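Local coordinates for uncharacterized protein (Corynebacterium glutamicum, PDB 2NSF) that catalyses the mycothiol-dependent isomerisation of maleylpyruvate and carries a bound zinc ion, at residues 201-212 against 219-230. Sequence-based numbering, arbitrary orientation.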
# COMPACT_ATOMS: atom_id res chain seq x y z
N GLY A 201 -6.63 17.40 8.64
CA GLY A 201 -6.85 17.96 9.96
C GLY A 201 -7.07 16.87 11.00
O GLY A 201 -7.60 17.13 12.08
N ALA A 202 -6.64 15.66 10.67
CA ALA A 202 -6.80 14.52 11.57
C ALA A 202 -5.60 14.30 12.48
O ALA A 202 -4.49 14.75 12.19
CB ALA A 202 -7.06 13.26 10.75
N GLY A 203 -5.84 13.60 13.59
CA GLY A 203 -4.79 13.31 14.54
C GLY A 203 -4.23 14.51 15.27
O GLY A 203 -3.01 14.63 15.41
N GLU A 204 -5.10 15.39 15.75
CA GLU A 204 -4.65 16.58 16.48
C GLU A 204 -3.81 16.19 17.69
O GLU A 204 -4.24 15.40 18.54
CB GLU A 204 -5.85 17.42 16.94
CG GLU A 204 -6.79 17.85 15.82
CD GLU A 204 -7.90 18.77 16.31
OE1 GLU A 204 -8.31 18.64 17.48
OE2 GLU A 204 -8.37 19.61 15.52
N GLY A 205 -2.60 16.75 17.77
CA GLY A 205 -1.71 16.46 18.88
C GLY A 205 -1.01 15.11 18.83
O GLY A 205 -0.10 14.86 19.61
N LEU A 206 -1.43 14.25 17.90
CA LEU A 206 -0.83 12.92 17.78
C LEU A 206 0.47 12.96 16.98
O LEU A 206 0.51 13.46 15.86
CB LEU A 206 -1.81 11.96 17.10
CG LEU A 206 -1.31 10.52 16.90
CD1 LEU A 206 -1.05 9.87 18.26
CD2 LEU A 206 -2.34 9.72 16.12
N VAL A 207 1.53 12.42 17.57
CA VAL A 207 2.84 12.38 16.93
C VAL A 207 3.44 10.99 17.03
O VAL A 207 3.48 10.41 18.11
CB VAL A 207 3.83 13.37 17.60
CG1 VAL A 207 5.19 13.31 16.92
CG2 VAL A 207 3.27 14.79 17.54
N LEU A 208 3.89 10.45 15.90
CA LEU A 208 4.51 9.13 15.89
C LEU A 208 6.00 9.34 16.07
O LEU A 208 6.58 10.26 15.48
CB LEU A 208 4.26 8.41 14.57
CG LEU A 208 2.82 8.29 14.08
CD1 LEU A 208 2.83 7.43 12.82
CD2 LEU A 208 1.92 7.68 15.16
N LEU A 209 6.64 8.49 16.87
CA LEU A 209 8.07 8.62 17.08
C LEU A 209 8.81 7.35 16.76
O LEU A 209 8.53 6.30 17.33
CB LEU A 209 8.36 9.00 18.54
CG LEU A 209 9.83 8.98 18.97
CD1 LEU A 209 10.60 10.06 18.22
CD2 LEU A 209 9.93 9.21 20.47
N ASP A 210 9.74 7.44 15.81
CA ASP A 210 10.60 6.32 15.45
C ASP A 210 11.66 6.55 16.52
O ASP A 210 12.56 7.38 16.34
CB ASP A 210 11.20 6.53 14.06
CG ASP A 210 12.27 5.49 13.73
OD1 ASP A 210 12.74 4.79 14.65
OD2 ASP A 210 12.65 5.39 12.55
N GLU A 211 11.55 5.84 17.63
CA GLU A 211 12.48 6.06 18.73
C GLU A 211 13.95 5.79 18.41
O GLU A 211 14.81 6.61 18.72
CB GLU A 211 12.03 5.27 19.96
CG GLU A 211 12.87 5.57 21.20
CD GLU A 211 12.12 5.31 22.49
OE1 GLU A 211 11.49 4.24 22.61
OE2 GLU A 211 12.17 6.17 23.39
N PRO A 212 14.26 4.64 17.78
CA PRO A 212 15.66 4.37 17.47
C PRO A 212 16.34 5.48 16.67
O PRO A 212 17.50 5.80 16.91
CB PRO A 212 15.59 3.05 16.70
CG PRO A 212 14.43 2.36 17.34
CD PRO A 212 13.41 3.49 17.42
N ALA A 219 1.10 14.88 13.05
CA ALA A 219 -0.12 14.95 12.26
C ALA A 219 -0.62 16.39 12.39
O ALA A 219 0.18 17.33 12.37
CB ALA A 219 -1.15 13.97 12.81
N ALA A 220 -1.92 16.57 12.52
CA ALA A 220 -2.47 17.92 12.65
C ALA A 220 -2.10 18.47 14.03
O ALA A 220 -2.06 17.74 15.01
CB ALA A 220 -3.98 17.89 12.48
N PRO A 221 -1.82 19.79 14.12
CA PRO A 221 -1.46 20.37 15.42
C PRO A 221 -2.59 20.34 16.43
O PRO A 221 -3.76 20.46 16.08
CB PRO A 221 -1.02 21.79 15.05
CG PRO A 221 -1.88 22.11 13.87
CD PRO A 221 -1.85 20.82 13.06
N GLY A 222 -2.24 20.17 17.70
CA GLY A 222 -3.23 20.13 18.76
C GLY A 222 -2.63 20.66 20.05
O GLY A 222 -1.42 20.88 20.12
N GLN A 223 -3.46 20.85 21.07
CA GLN A 223 -2.96 21.37 22.34
C GLN A 223 -2.41 20.30 23.25
O GLN A 223 -1.54 20.55 24.08
CB GLN A 223 -4.07 22.12 23.07
CG GLN A 223 -5.38 21.35 23.18
CD GLN A 223 -6.49 22.06 22.46
OE1 GLN A 223 -6.32 23.20 22.02
NE2 GLN A 223 -7.64 21.41 22.33
N ASP A 224 -2.94 19.09 23.11
CA ASP A 224 -2.48 18.01 23.94
C ASP A 224 -1.71 17.01 23.11
O ASP A 224 -2.27 16.27 22.31
CB ASP A 224 -3.67 17.36 24.63
CG ASP A 224 -4.44 18.34 25.49
OD1 ASP A 224 -3.77 19.17 26.15
OD2 ASP A 224 -5.68 18.30 25.50
N GLU A 225 -0.39 17.02 23.30
CA GLU A 225 0.47 16.13 22.56
C GLU A 225 0.43 14.71 23.11
O GLU A 225 0.48 14.50 24.33
CB GLU A 225 1.91 16.63 22.58
CG GLU A 225 2.86 15.75 21.79
CD GLU A 225 4.31 16.07 22.06
OE1 GLU A 225 4.78 15.88 23.20
OE2 GLU A 225 4.99 16.52 21.11
N VAL A 226 0.32 13.75 22.21
CA VAL A 226 0.32 12.34 22.58
C VAL A 226 1.34 11.71 21.64
O VAL A 226 1.17 11.72 20.42
CB VAL A 226 -1.05 11.68 22.36
CG1 VAL A 226 -0.96 10.19 22.68
CG2 VAL A 226 -2.09 12.35 23.25
N VAL A 227 2.43 11.20 22.21
CA VAL A 227 3.48 10.59 21.42
C VAL A 227 3.38 9.07 21.45
O VAL A 227 3.45 8.46 22.51
CB VAL A 227 4.88 11.00 21.93
CG1 VAL A 227 5.96 10.43 21.03
CG2 VAL A 227 4.98 12.51 22.00
N VAL A 228 3.20 8.48 20.27
CA VAL A 228 3.13 7.03 20.14
C VAL A 228 4.47 6.63 19.55
O VAL A 228 4.79 7.00 18.42
CB VAL A 228 1.99 6.61 19.19
CG1 VAL A 228 2.04 5.11 18.93
CG2 VAL A 228 0.65 6.99 19.80
N SER A 229 5.26 5.89 20.32
CA SER A 229 6.59 5.53 19.86
C SER A 229 6.90 4.03 19.79
O SER A 229 6.25 3.21 20.43
CB SER A 229 7.64 6.20 20.75
OG SER A 229 7.48 5.78 22.09
N GLY A 230 7.93 3.72 19.00
CA GLY A 230 8.36 2.34 18.83
C GLY A 230 9.37 2.31 17.70
O GLY A 230 9.92 3.35 17.33
O HOH W 1 -3.39 14.21 20.87
O HOH W 2 -4.83 17.85 20.78
O HOH W 3 -0.05 16.04 15.64
O HOH W 4 9.66 7.66 23.84
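Leu206 and Val228 meet on one face of paired strands 206-210 and 226-230, Leu209 meets Val227 and Ser229 on the other, and backbone peptides join the facing edges. With CG of Leu206 anti to its N (chi1 180°), CD1 swings across to Val228 CG2 at 3.7 Å. Leu208 runs beside Val228 on this face, which helix 232-239 covers through Tyr238; Trp197 of helix 183-199 also packs on Leu206. On the second face CB of Leu209 lies 3.7 Å from Val227 CG1 and 3.6 Å from Ser229 CB. Between the faces, Val207 bonds through N to Val226 O (3.0 Å) and through O to Val228 N (2.9 Å); Leu209 likewise spans Val228 and Gly230, and Glu211 N extends the series to Gly230 O. Val226 N approaches Gly205 O from 40° above the carbonyl plane, although the N-H points almost straight at the oxygen.

Leading into strand 206-210, the type II turn from Gly203 to Leu206 nests in the loop 219-225. Ala220 bonds on both sides of the turn's first half: its N donates to Ala202 O, just before the turn, and its O accepts Gly205 N at 3.0 Å. Ala219 N bonds more bent (137°) to Leu206 O and also donates to a water lying beside Leu206 O and Ala220 O. Another water donates to both Glu204 O and Asp224 O. Glu225 reaches with OE2 over to Arg216 of strand 215-218 in a salt bridge. Strand 206-210, parallel to 226-230 and antiparallel to its hairpin partner 215-218, lies between the two, the topology of a psi-loop within the mixed sheet of the C-terminal domain.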